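PDB 5I2A: diol-dehydratase, which dehydrates 1,2-propanediol by glycyl radical chemistry, without the vitamin B12 cofactor that many diol dehydratases need. Local coordinates for residues E463-N468 against M493-K498; Q487-F492 against Y566-L571; F556-V561 against E665-A670. All coordinates share one frame; numbering follows the deposited sequence.

How the interactions relate
The three contacts form one example of how four helices, packed in pairs, are joined by largely apolar touches. Interactions 1 and 2 share helix 489-521, interactions 2 and 3 share helix 558-574, and their centres lie about 12 to 14 Å apart. Interaction 1 touches interaction 2 where Val465 CG1 meets Phe492 CE2 at 3.5 Å. It reaches interaction 3 through Tyr496 OH, 3.4 Å from Val561 CG1. Phe489 CE2 and Leu666 CD2, 4.0 Å apart, join interactions 2 and 3. The centres of the contacts lie about 22 to 35 Å from the chain centre, and none of them includes Gly817, the predicted radical site.

Interaction 1: residues E463-N468 against M493-K498; sequences EMVFSN and MEAYRK
Val465 sets its two methyl groups against Ala495 and Tyr496, and this branched side chain carries the whole contact. Its CG1 lies anti to the backbone N (chi1 179°), an orientation that spreads the fork over two successive residues of the facing helix. One prong, CG1, meets the methyl of Ala495, with CG1 3.9 Å from Ala495 CB. The other, CG2, presses on backbone and not only on side chain: it comes within 3.5 Å of Tyr496 CA and also lies 3.9 Å from Tyr496 CB.

The CA atoms of Val465 and Tyr496 are 6.0 Å apart, and what the facing helix presents to Val465 CG1 is the short Ala495 methyl. The tyrosine ring is turned aside and does not stand between the helices; Val465 CG2 lies at its edge, near the ring plane. The hydroxyl of Tyr496 is hydrogen-bonded to Met458 O, a polar tie beside an otherwise apolar contact, while Phe673 of helix 661-678 packs on the same side chain. Phe486, from the loop before helix 489-521, touches both Val465 and Ala495.

Beyond Val465 the first helix soon closes in a Schellman motif at Asn468, whose phi is positive. On the second helix, Arg497 holds Glu494 side-on through NE and NH2.

The arrangement is close helix-helix packing within a crossover: helices 459-467 and 489-521 both belong to the connection between the parallel neighbouring strands 454-457 and 548-556.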
ATOM      1  N   GLU A 463      -8.874  37.400   9.697  1.00 13.28           N
ATOM      2  CA  GLU A 463      -9.992  37.903   8.904  1.00 16.70           C
ATOM      3  C   GLU A 463     -11.286  37.155   9.224  1.00 19.98           C
ATOM      4  O   GLU A 463     -12.354  37.755   9.244  1.00 18.61           O
ATOM      5  CB  GLU A 463      -9.692  37.801   7.416  1.00 15.89           C
ATOM      6  CG  GLU A 463      -8.639  38.778   6.937  1.00 18.11           C
ATOM      7  CD  GLU A 463      -8.540  38.811   5.423  1.00 21.99           C
ATOM      8  OE1 GLU A 463      -7.904  37.913   4.836  1.00 23.31           O
ATOM      9  OE2 GLU A 463      -9.123  39.722   4.818  1.00 19.83           O
ATOM     10  N   MET A 464     -11.188  35.854   9.497  1.00 15.21           N
ATOM     11  CA  MET A 464     -12.374  35.071   9.829  1.00 15.48           C
ATOM     12  C   MET A 464     -12.980  35.478  11.177  1.00 17.53           C
ATOM     13  O   MET A 464     -14.177  35.313  11.394  1.00 18.20           O
ATOM     14  CB  MET A 464     -12.062  33.572   9.830  1.00 15.77           C
ATOM     15  CG  MET A 464     -11.837  32.971   8.442  1.00 15.35           C
ATOM     16  SD  MET A 464     -13.148  33.278   7.220  1.00 19.18           S
ATOM     17  CE  MET A 464     -12.489  34.684   6.319  1.00 15.66           C
ATOM     18  N   VAL A 465     -12.176  36.018  12.082  1.00 16.91           N
ATOM     19  CA  VAL A 465     -12.755  36.477  13.340  1.00 19.87           C
ATOM     20  C   VAL A 465     -13.704  37.646  13.062  1.00 18.39           C
ATOM     21  O   VAL A 465     -14.796  37.702  13.620  1.00 21.29           O
ATOM     22  CB  VAL A 465     -11.689  36.894  14.369  1.00 21.52           C
ATOM     23  CG1 VAL A 465     -12.358  37.397  15.657  1.00 17.53           C
ATOM     24  CG2 VAL A 465     -10.783  35.717  14.688  1.00 18.44           C
ATOM     25  N   PHE A 466     -13.296  38.550  12.173  1.00 17.85           N
ATOM     26  CA  PHE A 466     -14.115  39.707  11.813  1.00 20.90           C
ATOM     27  C   PHE A 466     -15.384  39.281  11.086  1.00 23.88           C
ATOM     28  O   PHE A 466     -16.457  39.838  11.312  1.00 22.40           O
ATOM     29  CB  PHE A 466     -13.322  40.699  10.941  1.00 15.16           C
ATOM     30  CG  PHE A 466     -12.376  41.574  11.731  1.00 18.53           C
ATOM     31  CD1 PHE A 466     -12.839  42.714  12.372  1.00 17.72           C
ATOM     32  CD2 PHE A 466     -11.032  41.251  11.838  1.00 16.01           C
ATOM     33  CE1 PHE A 466     -11.978  43.527  13.110  1.00 20.30           C
ATOM     34  CE2 PHE A 466     -10.174  42.044  12.571  1.00 17.65           C
ATOM     35  CZ  PHE A 466     -10.646  43.191  13.214  1.00 20.49           C
ATOM     36  N   SER A 467     -15.253  38.286  10.220  1.00 17.90           N
ATOM     37  CA  SER A 467     -16.355  37.888   9.354  1.00 19.49           C
ATOM     38  C   SER A 467     -17.147  36.705   9.889  1.00 18.38           C
ATOM     39  O   SER A 467     -17.987  36.175   9.183  1.00 21.54           O
ATOM     40  CB  SER A 467     -15.830  37.545   7.965  1.00 20.20           C
ATOM     41  OG  SER A 467     -15.147  36.303   7.999  1.00 20.59           O
ATOM     42  N   ASN A 468     -16.869  36.287  11.121  1.00 17.95           N
ATOM     43  CA  ASN A 468     -17.526  35.115  11.705  1.00 21.27           C
ATOM     44  C   ASN A 468     -17.479  33.900  10.773  1.00 20.81           C
ATOM     45  O   ASN A 468     -18.477  33.192  10.576  1.00 20.22           O
ATOM     46  CB  ASN A 468     -18.978  35.441  12.084  1.00 21.31           C
ATOM     47  CG  ASN A 468     -19.594  34.390  12.997  1.00 23.28           C
ATOM     48  OD1 ASN A 468     -18.889  33.595  13.616  1.00 26.69           O
ATOM     49  ND2 ASN A 468     -20.914  34.394  13.093  1.00 25.49           N
ATOM     50  N   MET A 493      -9.246  37.389  21.163  1.00 22.55           N
ATOM     51  CA  MET A 493      -8.050  36.542  21.089  1.00 22.13           C
ATOM     52  C   MET A 493      -8.408  35.073  21.052  1.00 22.63           C
ATOM     53  O   MET A 493      -7.830  34.308  20.286  1.00 21.79           O
ATOM     54  CB  MET A 493      -7.116  36.786  22.280  1.00 19.37           C
ATOM     55  CG  MET A 493      -6.001  37.762  22.014  1.00 28.88           C
ATOM     56  SD  MET A 493      -4.833  37.198  20.767  1.00 27.99           S
ATOM     57  CE  MET A 493      -3.361  36.903  21.719  1.00 23.25           C
ATOM     58  N   GLU A 494      -9.358  34.691  21.903  1.00 21.24           N
ATOM     59  CA  GLU A 494      -9.827  33.322  21.979  1.00 18.32           C
ATOM     60  C   GLU A 494     -10.495  32.896  20.670  1.00 20.63           C
ATOM     61  O   GLU A 494     -10.290  31.780  20.194  1.00 19.32           O
ATOM     62  CB  GLU A 494     -10.779  33.158  23.169  1.00 24.68           C
ATOM     63  CG  GLU A 494     -11.417  31.785  23.290  1.00 21.68           C
ATOM     64  CD  GLU A 494     -10.405  30.661  23.481  1.00 22.59           C
ATOM     65  OE1 GLU A 494      -9.247  30.927  23.851  1.00 22.70           O
ATOM     66  OE2 GLU A 494     -10.774  29.495  23.258  1.00 29.03           O
ATOM     67  N   ALA A 495     -11.282  33.786  20.079  1.00 19.48           N
ATOM     68  CA  ALA A 495     -11.865  33.510  18.774  1.00 20.64           C
ATOM     69  C   ALA A 495     -10.764  33.278  17.719  1.00 20.46           C
ATOM     70  O   ALA A 495     -10.861  32.363  16.898  1.00 16.35           O
ATOM     71  CB  ALA A 495     -12.784  34.652  18.351  1.00 19.65           C
ATOM     72  N   TYR A 496      -9.721  34.107  17.752  1.00 17.16           N
ATOM     73  CA  TYR A 496      -8.601  33.950  16.833  1.00 14.95           C
ATOM     74  C   TYR A 496      -7.882  32.623  17.062  1.00 17.24           C
ATOM     75  O   TYR A 496      -7.545  31.927  16.103  1.00 16.09           O
ATOM     76  CB  TYR A 496      -7.613  35.109  16.962  1.00 15.10           C
ATOM     77  CG  TYR A 496      -6.400  34.976  16.065  1.00 15.37           C
ATOM     78  CD1 TYR A 496      -6.535  34.847  14.686  1.00 12.94           C
ATOM     79  CD2 TYR A 496      -5.124  34.986  16.592  1.00 14.54           C
ATOM     80  CE1 TYR A 496      -5.417  34.728  13.862  1.00 15.14           C
ATOM     81  CE2 TYR A 496      -4.004  34.862  15.779  1.00 14.55           C
ATOM     82  CZ  TYR A 496      -4.156  34.733  14.426  1.00 15.01           C
ATOM     83  OH  TYR A 496      -3.044  34.605  13.645  1.00 14.35           O
ATOM     84  N   ARG A 497      -7.668  32.269  18.329  1.00 16.92           N
ATOM     85  CA  ARG A 497      -7.005  31.000  18.656  1.00 16.94           C
ATOM     86  C   ARG A 497      -7.769  29.830  18.023  1.00 19.51           C
ATOM     87  O   ARG A 497      -7.164  28.917  17.449  1.00 17.35           O
ATOM     88  CB  ARG A 497      -6.887  30.801  20.171  1.00 16.43           C
ATOM     89  CG  ARG A 497      -5.994  29.622  20.580  1.00 18.67           C
ATOM     90  CD  ARG A 497      -6.097  29.301  22.072  1.00 18.85           C
ATOM     91  NE  ARG A 497      -7.436  28.854  22.435  1.00 22.51           N
ATOM     92  CZ  ARG A 497      -7.882  27.612  22.276  1.00 24.19           C
ATOM     93  NH1 ARG A 497      -7.095  26.679  21.762  1.00 27.43           N
ATOM     94  NH2 ARG A 497      -9.114  27.299  22.638  1.00 22.23           N
ATOM     95  N   LYS A 498      -9.096  29.883  18.094  1.00 17.11           N
ATOM     96  CA  LYS A 498      -9.916  28.790  17.572  1.00 17.23           C
ATOM     97  C   LYS A 498      -9.938  28.754  16.045  1.00 16.45           C
ATOM     98  O   LYS A 498      -9.914  27.678  15.458  1.00 16.37           O
ATOM     99  CB  LYS A 498     -11.354  28.881  18.103  1.00 18.60           C
ATOM    100  CG  LYS A 498     -11.537  28.598  19.605  1.00 19.84           C
ATOM    101  CD  LYS A 498     -12.959  28.993  20.018  1.00 26.74           C
ATOM    102  CE  LYS A 498     -13.218  28.836  21.501  1.00 43.79           C
ATOM    103  NZ  LYS A 498     -14.494  29.498  21.910  1.00 46.26           N
TER

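Interaction 2: residues Q487-F492 against Y566-L571; sequences QSFDEF and YTIKKL
Phe489 in the opening turn of helix 489-521 rests on Lys569 of helix 558-574, the two backbones approaching to 5.6 Å between Phe489 CA and Lys569 CA. The aromatic ring, carried across to the lysine by a first torsion that sets CG opposite the backbone N (chi1 175°), offers a face to the aliphatic part of that side chain. Lys569 CB lies 3.7 Å from the ring centroid of Phe489 and 13° off the ring normal, a CH-pi contact placed almost squarely over the centre. From there the extended lysine chain continues across the ring, with Lys569 CG 3.8 Å from Phe489 CD2, and the two side chains cross at about a right angle. The charged end passes beyond the phenyl group to a salt bridge between Lys569 NZ and Glu662, on helix 661-678. The lysine thus does two jobs, its methylenes covering an aromatic face and its amine tying in a third helix.

This is a helix start laid against the middle of another helix, and the start is locally capped. Ser488 occupies the N-cap, its OG accepting from Glu491 N at 3.3 Å, and Gln487 N gives a hydrogen bond to Glu491 OE2 from above the carboxylate plane. Helix 558-574 meanwhile widens into a pi-type turn at 568-571.

One turn further along, Phe492 meets Ile568. Both branches of the isoleucine lie over the same face of the ring: CG2 stands 4.3 Å above the plane, over the centre, whereas Ile568 CD1 reaches the far rim and approaches Phe492 CZ to 3.4 Å. Ile568 CG2 also lies at the edge of the Phe489 ring, near its plane, wedged between the two aromatics. Phe466 of helix 459-467 packs edge-to-face with Phe492.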
ATOM      1  N   GLN A 487     -16.913  41.059  24.135  1.00 32.24           N
ATOM      2  CA  GLN A 487     -16.949  42.051  25.210  1.00 32.58           C
ATOM      3  C   GLN A 487     -15.569  42.443  25.712  1.00 34.13           C
ATOM      4  O   GLN A 487     -15.430  43.407  26.460  1.00 36.13           O
ATOM      5  CB  GLN A 487     -17.776  41.528  26.390  1.00 32.90           C
ATOM      6  CG  GLN A 487     -19.217  41.176  26.047  1.00 42.20           C
ATOM      7  CD  GLN A 487     -20.078  42.394  25.767  1.00 50.12           C
ATOM      8  OE1 GLN A 487     -20.091  43.349  26.543  1.00 61.85           O
ATOM      9  NE2 GLN A 487     -20.802  42.365  24.654  1.00 53.58           N
ATOM     10  N   SER A 488     -14.548  41.692  25.324  1.00 29.21           N
ATOM     11  CA  SER A 488     -13.192  41.977  25.786  1.00 28.12           C
ATOM     12  C   SER A 488     -12.169  41.562  24.749  1.00 29.09           C
ATOM     13  O   SER A 488     -12.480  40.780  23.847  1.00 27.62           O
ATOM     14  CB  SER A 488     -12.903  41.253  27.092  1.00 28.65           C
ATOM     15  OG  SER A 488     -12.890  39.850  26.878  1.00 31.11           O
ATOM     16  N   PHE A 489     -10.945  42.063  24.888  1.00 27.39           N
ATOM     17  CA  PHE A 489      -9.884  41.664  23.974  1.00 24.65           C
ATOM     18  C   PHE A 489      -9.604  40.170  24.106  1.00 25.16           C
ATOM     19  O   PHE A 489      -9.382  39.500  23.114  1.00 23.60           O
ATOM     20  CB  PHE A 489      -8.610  42.456  24.219  1.00 24.73           C
ATOM     21  CG  PHE A 489      -7.464  42.000  23.381  1.00 22.18           C
ATOM     22  CD1 PHE A 489      -7.484  42.179  22.004  1.00 23.09           C
ATOM     23  CD2 PHE A 489      -6.375  41.372  23.961  1.00 24.16           C
ATOM     24  CE1 PHE A 489      -6.437  41.758  21.223  1.00 22.19           C
ATOM     25  CE2 PHE A 489      -5.315  40.939  23.187  1.00 25.24           C
ATOM     26  CZ  PHE A 489      -5.344  41.131  21.815  1.00 19.50           C
ATOM     27  N   ASP A 490      -9.636  39.652  25.332  1.00 27.88           N
ATOM     28  CA  ASP A 490      -9.449  38.223  25.550  1.00 24.91           C
ATOM     29  C   ASP A 490     -10.439  37.370  24.744  1.00 24.07           C
ATOM     30  O   ASP A 490     -10.087  36.293  24.290  1.00 23.52           O
ATOM     31  CB  ASP A 490      -9.569  37.874  27.033  1.00 28.54           C
ATOM     32  CG  ASP A 490      -8.391  38.371  27.842  1.00 30.43           C
ATOM     33  OD1 ASP A 490      -7.397  38.801  27.235  1.00 30.31           O
ATOM     34  OD2 ASP A 490      -8.457  38.324  29.084  1.00 36.95           O
ATOM     35  N   GLU A 491     -11.669  37.850  24.573  1.00 24.98           N
ATOM     36  CA  GLU A 491     -12.673  37.111  23.804  1.00 26.51           C
ATOM     37  C   GLU A 491     -12.346  37.093  22.314  1.00 25.37           C
ATOM     38  O   GLU A 491     -12.548  36.085  21.634  1.00 21.89           O
ATOM     39  CB  GLU A 491     -14.069  37.702  24.006  1.00 28.02           C
ATOM     40  CG  GLU A 491     -14.791  37.204  25.252  1.00 33.73           C
ATOM     41  CD  GLU A 491     -16.169  37.828  25.406  1.00 36.43           C
ATOM     42  OE1 GLU A 491     -16.527  38.187  26.543  1.00 47.81           O
ATOM     43  OE2 GLU A 491     -16.887  37.964  24.393  1.00 34.94           O
ATOM     44  N   PHE A 492     -11.864  38.221  21.810  1.00 23.20           N
ATOM     45  CA  PHE A 492     -11.399  38.287  20.433  1.00 22.75           C
ATOM     46  C   PHE A 492     -10.219  37.331  20.252  1.00 23.14           C
ATOM     47  O   PHE A 492     -10.198  36.564  19.305  1.00 19.82           O
ATOM     48  CB  PHE A 492     -11.004  39.717  20.058  1.00 22.66           C
ATOM     49  CG  PHE A 492     -10.666  39.899  18.595  1.00 22.88           C
ATOM     50  CD1 PHE A 492      -9.432  39.501  18.095  1.00 22.77           C
ATOM     51  CD2 PHE A 492     -11.566  40.495  17.733  1.00 20.56           C
ATOM     52  CE1 PHE A 492      -9.115  39.661  16.757  1.00 16.92           C
ATOM     53  CE2 PHE A 492     -11.256  40.676  16.396  1.00 19.10           C
ATOM     54  CZ  PHE A 492     -10.027  40.250  15.906  1.00 21.21           C
ATOM     55  N   TYR A 566      -2.645  44.274  18.462  1.00 18.92           N
ATOM     56  CA  TYR A 566      -2.358  45.455  19.264  1.00 22.26           C
ATOM     57  C   TYR A 566      -3.331  46.606  18.939  1.00 21.81           C
ATOM     58  O   TYR A 566      -3.869  47.231  19.834  1.00 20.59           O
ATOM     59  CB  TYR A 566      -0.911  45.907  19.065  1.00 20.60           C
ATOM     60  CG  TYR A 566      -0.524  47.040  19.985  1.00 22.19           C
ATOM     61  CD1 TYR A 566      -0.224  46.802  21.323  1.00 20.74           C
ATOM     62  CD2 TYR A 566      -0.481  48.347  19.525  1.00 21.68           C
ATOM     63  CE1 TYR A 566       0.122  47.837  22.175  1.00 23.67           C
ATOM     64  CE2 TYR A 566      -0.136  49.389  20.370  1.00 25.44           C
ATOM     65  CZ  TYR A 566       0.164  49.126  21.691  1.00 26.37           C
ATOM     66  OH  TYR A 566       0.497  50.152  22.528  1.00 34.28           O
ATOM     67  N   THR A 567      -3.541  46.877  17.657  1.00 18.19           N
ATOM     68  CA  THR A 567      -4.552  47.841  17.231  1.00 19.45           C
ATOM     69  C   THR A 567      -5.910  47.589  17.902  1.00 23.65           C
ATOM     70  O   THR A 567      -6.531  48.496  18.468  1.00 22.15           O
ATOM     71  CB  THR A 567      -4.746  47.800  15.724  1.00 19.11           C
ATOM     72  OG1 THR A 567      -3.622  48.410  15.086  1.00 18.88           O
ATOM     73  CG2 THR A 567      -6.040  48.522  15.313  1.00 18.00           C
ATOM     74  N   ILE A 568      -6.348  46.338  17.849  1.00 18.81           N
ATOM     75  CA  ILE A 568      -7.652  45.954  18.370  1.00 20.48           C
ATOM     76  C   ILE A 568      -7.712  46.133  19.876  1.00 25.33           C
ATOM     77  O   ILE A 568      -8.667  46.699  20.401  1.00 22.06           O
ATOM     78  CB  ILE A 568      -7.985  44.505  18.002  1.00 17.84           C
ATOM     79  CG1 ILE A 568      -8.142  44.393  16.482  1.00 18.49           C
ATOM     80  CG2 ILE A 568      -9.254  44.035  18.715  1.00 19.51           C
ATOM     81  CD1 ILE A 568      -7.968  42.995  15.957  1.00 19.89           C
ATOM     82  N   LYS A 569      -6.668  45.672  20.558  1.00 24.13           N
ATOM     83  CA  LYS A 569      -6.591  45.783  22.004  1.00 24.74           C
ATOM     84  C   LYS A 569      -6.599  47.245  22.461  1.00 27.23           C
ATOM     85  O   LYS A 569      -7.361  47.601  23.356  1.00 27.60           O
ATOM     86  CB  LYS A 569      -5.347  45.074  22.529  1.00 23.00           C
ATOM     87  CG  LYS A 569      -5.272  44.990  24.034  1.00 22.82           C
ATOM     88  CD  LYS A 569      -3.879  44.577  24.485  1.00 26.99           C
ATOM     89  CE  LYS A 569      -3.883  44.083  25.928  1.00 27.80           C
ATOM     90  NZ  LYS A 569      -2.531  44.131  26.531  1.00 37.63           N
ATOM     91  N   LYS A 570      -5.779  48.083  21.830  1.00 26.56           N
ATOM     92  CA  LYS A 570      -5.640  49.491  22.221  1.00 26.16           C
ATOM     93  C   LYS A 570      -6.773  50.402  21.771  1.00 26.14           C
ATOM     94  O   LYS A 570      -7.412  51.044  22.594  1.00 29.41           O
ATOM     95  CB  LYS A 570      -4.341  50.070  21.683  1.00 24.70           C
ATOM     96  CG  LYS A 570      -3.125  49.654  22.448  1.00 33.36           C
ATOM     97  CD  LYS A 570      -3.236  50.017  23.904  1.00 37.98           C
ATOM     98  CE  LYS A 570      -2.022  49.525  24.653  1.00 42.15           C
ATOM     99  NZ  LYS A 570      -2.173  49.668  26.125  1.00 46.37           N
ATOM    100  N   LEU A 571      -7.033  50.453  20.472  1.00 27.35           N
ATOM    101  CA  LEU A 571      -7.974  51.426  19.931  1.00 24.64           C
ATOM    102  C   LEU A 571      -9.441  51.022  20.054  1.00 28.52           C
ATOM    103  O   LEU A 571     -10.304  51.884  20.111  1.00 26.93           O
ATOM    104  CB  LEU A 571      -7.652  51.715  18.467  1.00 24.39           C
ATOM    105  CG  LEU A 571      -6.238  52.217  18.212  1.00 26.92           C
ATOM    106  CD1 LEU A 571      -6.089  52.654  16.771  1.00 25.70           C
ATOM    107  CD2 LEU A 571      -5.923  53.357  19.166  1.00 32.23           C
TER

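Interaction 3: residues F556-V561 against E665-A670; sequences FGIANV and ELAREA
Val561 and Ala670 make the tighter of two apolar contacts between the start of helix 558-574 and helix 661-678. The valine CG1 meets Ala670 CB at 3.7 Å. A helical turn earlier, the CG2 branch of Ile558 lies against Ala667, 4.3 Å from Ala667 CB and equally near the Ala667 carbonyl oxygen. Both pairs advance by three residues on each side, and the CA atoms are 6.3 Å apart for Ile558 and Ala667 and 7.2 Å for Val561 and Ala670. Two alanines thus offer a smooth helix surface to two branched side chains.

Polar bonds belong to each segment's own surroundings. Gly557, with positive phi, sits at the N-cap where strand 548-556 gives way to the helix, and its O accepts from Val561 N. Asn560 is buried; its amide is satisfied at both ends, by Ala720 N and by Asp711. On the other helix, Arg668 NH1 bonds to Lys743 O.

No hydrogen bond or salt bridge crosses between the segments. Their fit therefore rests on van der Waals contact and the burial of methyl groups, which suggests that shape, more than charge, sets how these two segments pair.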
ATOM      1  N   PHE A 556       2.834  32.256   8.184  1.00 12.51           N
ATOM      2  CA  PHE A 556       3.086  33.557   7.578  1.00 10.89           C
ATOM      3  C   PHE A 556       2.392  34.680   8.322  1.00 11.96           C
ATOM      4  O   PHE A 556       1.226  34.561   8.666  1.00 14.84           O
ATOM      5  CB  PHE A 556       2.593  33.578   6.128  1.00 12.17           C
ATOM      6  CG  PHE A 556       3.467  32.828   5.150  1.00 12.99           C
ATOM      7  CD1 PHE A 556       3.597  31.454   5.218  1.00 11.57           C
ATOM      8  CD2 PHE A 556       4.113  33.510   4.118  1.00 14.86           C
ATOM      9  CE1 PHE A 556       4.377  30.767   4.297  1.00 10.34           C
ATOM     10  CE2 PHE A 556       4.887  32.832   3.183  1.00 10.39           C
ATOM     11  CZ  PHE A 556       5.023  31.460   3.280  1.00 11.95           C
ATOM     12  N   GLY A 557       3.091  35.785   8.531  1.00 16.59           N
ATOM     13  CA  GLY A 557       2.442  37.016   8.927  1.00 17.69           C
ATOM     14  C   GLY A 557       2.449  37.370  10.399  1.00 17.19           C
ATOM     15  O   GLY A 557       1.601  38.147  10.848  1.00 17.54           O
ATOM     16  N   ILE A 558       3.398  36.827  11.150  1.00 15.38           N
ATOM     17  CA  ILE A 558       3.467  37.111  12.589  1.00 13.23           C
ATOM     18  C   ILE A 558       3.445  38.623  12.916  1.00 16.42           C
ATOM     19  O   ILE A 558       2.700  39.050  13.801  1.00 16.01           O
ATOM     20  CB  ILE A 558       4.714  36.481  13.222  1.00 18.17           C
ATOM     21  CG1 ILE A 558       4.463  35.000  13.484  1.00 24.80           C
ATOM     22  CG2 ILE A 558       5.034  37.138  14.541  1.00 21.53           C
ATOM     23  CD1 ILE A 558       5.612  34.301  14.177  1.00 29.18           C
ATOM     24  N   ALA A 559       4.244  39.428  12.213  1.00 16.56           N
ATOM     25  CA  ALA A 559       4.247  40.878  12.461  1.00 17.97           C
ATOM     26  C   ALA A 559       2.864  41.483  12.214  1.00 16.15           C
ATOM     27  O   ALA A 559       2.374  42.282  13.016  1.00 16.32           O
ATOM     28  CB  ALA A 559       5.308  41.598  11.584  1.00 12.48           C
ATOM     29  N   ASN A 560       2.246  41.106  11.098  1.00 15.24           N
ATOM     30  CA  ASN A 560       0.931  41.637  10.743  1.00 16.07           C
ATOM     31  C   ASN A 560      -0.099  41.287  11.811  1.00 16.91           C
ATOM     32  O   ASN A 560      -0.874  42.142  12.227  1.00 16.54           O
ATOM     33  CB  ASN A 560       0.473  41.110   9.381  1.00 15.12           C
ATOM     34  CG  ASN A 560       1.488  41.376   8.287  1.00 16.78           C
ATOM     35  OD1 ASN A 560       2.204  40.474   7.865  1.00 16.16           O
ATOM     36  ND2 ASN A 560       1.570  42.628   7.842  1.00 16.68           N
ATOM     37  N   VAL A 561      -0.078  40.036  12.266  1.00 15.30           N
ATOM     38  CA  VAL A 561      -1.010  39.563  13.288  1.00 15.37           C
ATOM     39  C   VAL A 561      -0.782  40.271  14.625  1.00 18.14           C
ATOM     40  O   VAL A 561      -1.728  40.715  15.261  1.00 17.58           O
ATOM     41  CB  VAL A 561      -0.901  38.024  13.487  1.00 17.51           C
ATOM     42  CG1 VAL A 561      -1.679  37.562  14.719  1.00 14.99           C
ATOM     43  CG2 VAL A 561      -1.386  37.301  12.252  1.00 14.59           C
ATOM     44  N   GLU A 665       4.770  41.202  23.134  1.00 18.20           N
ATOM     45  CA  GLU A 665       4.240  40.073  23.894  1.00 18.47           C
ATOM     46  C   GLU A 665       3.086  39.453  23.108  1.00 17.49           C
ATOM     47  O   GLU A 665       2.873  38.249  23.158  1.00 23.11           O
ATOM     48  CB  GLU A 665       3.788  40.503  25.303  1.00 22.07           C
ATOM     49  CG  GLU A 665       2.485  41.320  25.329  1.00 36.63           C
ATOM     50  CD  GLU A 665       2.113  41.866  26.713  1.00 46.91           C
ATOM     51  OE1 GLU A 665       2.760  41.494  27.719  1.00 50.65           O
ATOM     52  OE2 GLU A 665       1.159  42.672  26.787  1.00 53.77           O
ATOM     53  N   LEU A 666       2.355  40.276  22.363  1.00 20.26           N
ATOM     54  CA  LEU A 666       1.292  39.772  21.502  1.00 17.62           C
ATOM     55  C   LEU A 666       1.859  39.003  20.302  1.00 18.16           C
ATOM     56  O   LEU A 666       1.258  38.044  19.849  1.00 19.45           O
ATOM     57  CB  LEU A 666       0.399  40.908  21.016  1.00 18.95           C
ATOM     58  CG  LEU A 666      -0.438  41.626  22.073  1.00 24.83           C
ATOM     59  CD1 LEU A 666      -1.261  42.714  21.421  1.00 21.11           C
ATOM     60  CD2 LEU A 666      -1.342  40.652  22.813  1.00 26.18           C
ATOM     61  N   ALA A 667       3.010  39.424  19.795  1.00 17.11           N
ATOM     62  CA  ALA A 667       3.675  38.670  18.738  1.00 18.46           C
ATOM     63  C   ALA A 667       4.046  37.283  19.243  1.00 18.38           C
ATOM     64  O   ALA A 667       3.844  36.293  18.542  1.00 17.20           O
ATOM     65  CB  ALA A 667       4.900  39.399  18.243  1.00 14.25           C
ATOM     66  N   ARG A 668       4.581  37.228  20.459  1.00 15.66           N
ATOM     67  CA  ARG A 668       4.971  35.964  21.073  1.00 17.08           C
ATOM     68  C   ARG A 668       3.750  35.073  21.275  1.00 19.12           C
ATOM     69  O   ARG A 668       3.764  33.890  20.943  1.00 16.41           O
ATOM     70  CB  ARG A 668       5.675  36.201  22.417  1.00 18.02           C
ATOM     71  CG  ARG A 668       6.089  34.921  23.177  1.00 18.44           C
ATOM     72  CD  ARG A 668       6.750  35.265  24.529  1.00 21.16           C
ATOM     73  NE  ARG A 668       7.152  34.093  25.315  1.00 19.45           N
ATOM     74  CZ  ARG A 668       8.299  33.431  25.167  1.00 24.50           C
ATOM     75  NH1 ARG A 668       9.175  33.792  24.233  1.00 19.84           N
ATOM     76  NH2 ARG A 668       8.571  32.386  25.944  1.00 24.50           N
ATOM     77  N   GLU A 669       2.697  35.658  21.826  1.00 20.05           N
ATOM     78  CA  GLU A 669       1.473  34.920  22.123  1.00 20.49           C
ATOM     79  C   GLU A 669       0.812  34.409  20.838  1.00 21.35           C
ATOM     80  O   GLU A 669       0.354  33.270  20.772  1.00 20.24           O
ATOM     81  CB  GLU A 669       0.510  35.809  22.931  1.00 20.52           C
ATOM     82  CG  GLU A 669      -0.647  35.090  23.587  1.00 32.36           C
ATOM     83  CD  GLU A 669      -1.516  36.011  24.456  1.00 43.07           C
ATOM     84  OE1 GLU A 669      -1.081  37.136  24.792  1.00 38.77           O
ATOM     85  OE2 GLU A 669      -2.644  35.602  24.804  1.00 42.00           O
ATOM     86  N   ALA A 670       0.783  35.242  19.810  1.00 17.65           N
ATOM     87  CA  ALA A 670       0.157  34.857  18.553  1.00 19.92           C
ATOM     88  C   ALA A 670       0.954  33.766  17.839  1.00 19.60           C
ATOM     89  O   ALA A 670       0.371  32.875  17.236  1.00 20.35           O
ATOM     90  CB  ALA A 670      -0.005  36.060  17.648  1.00 20.87           C
TER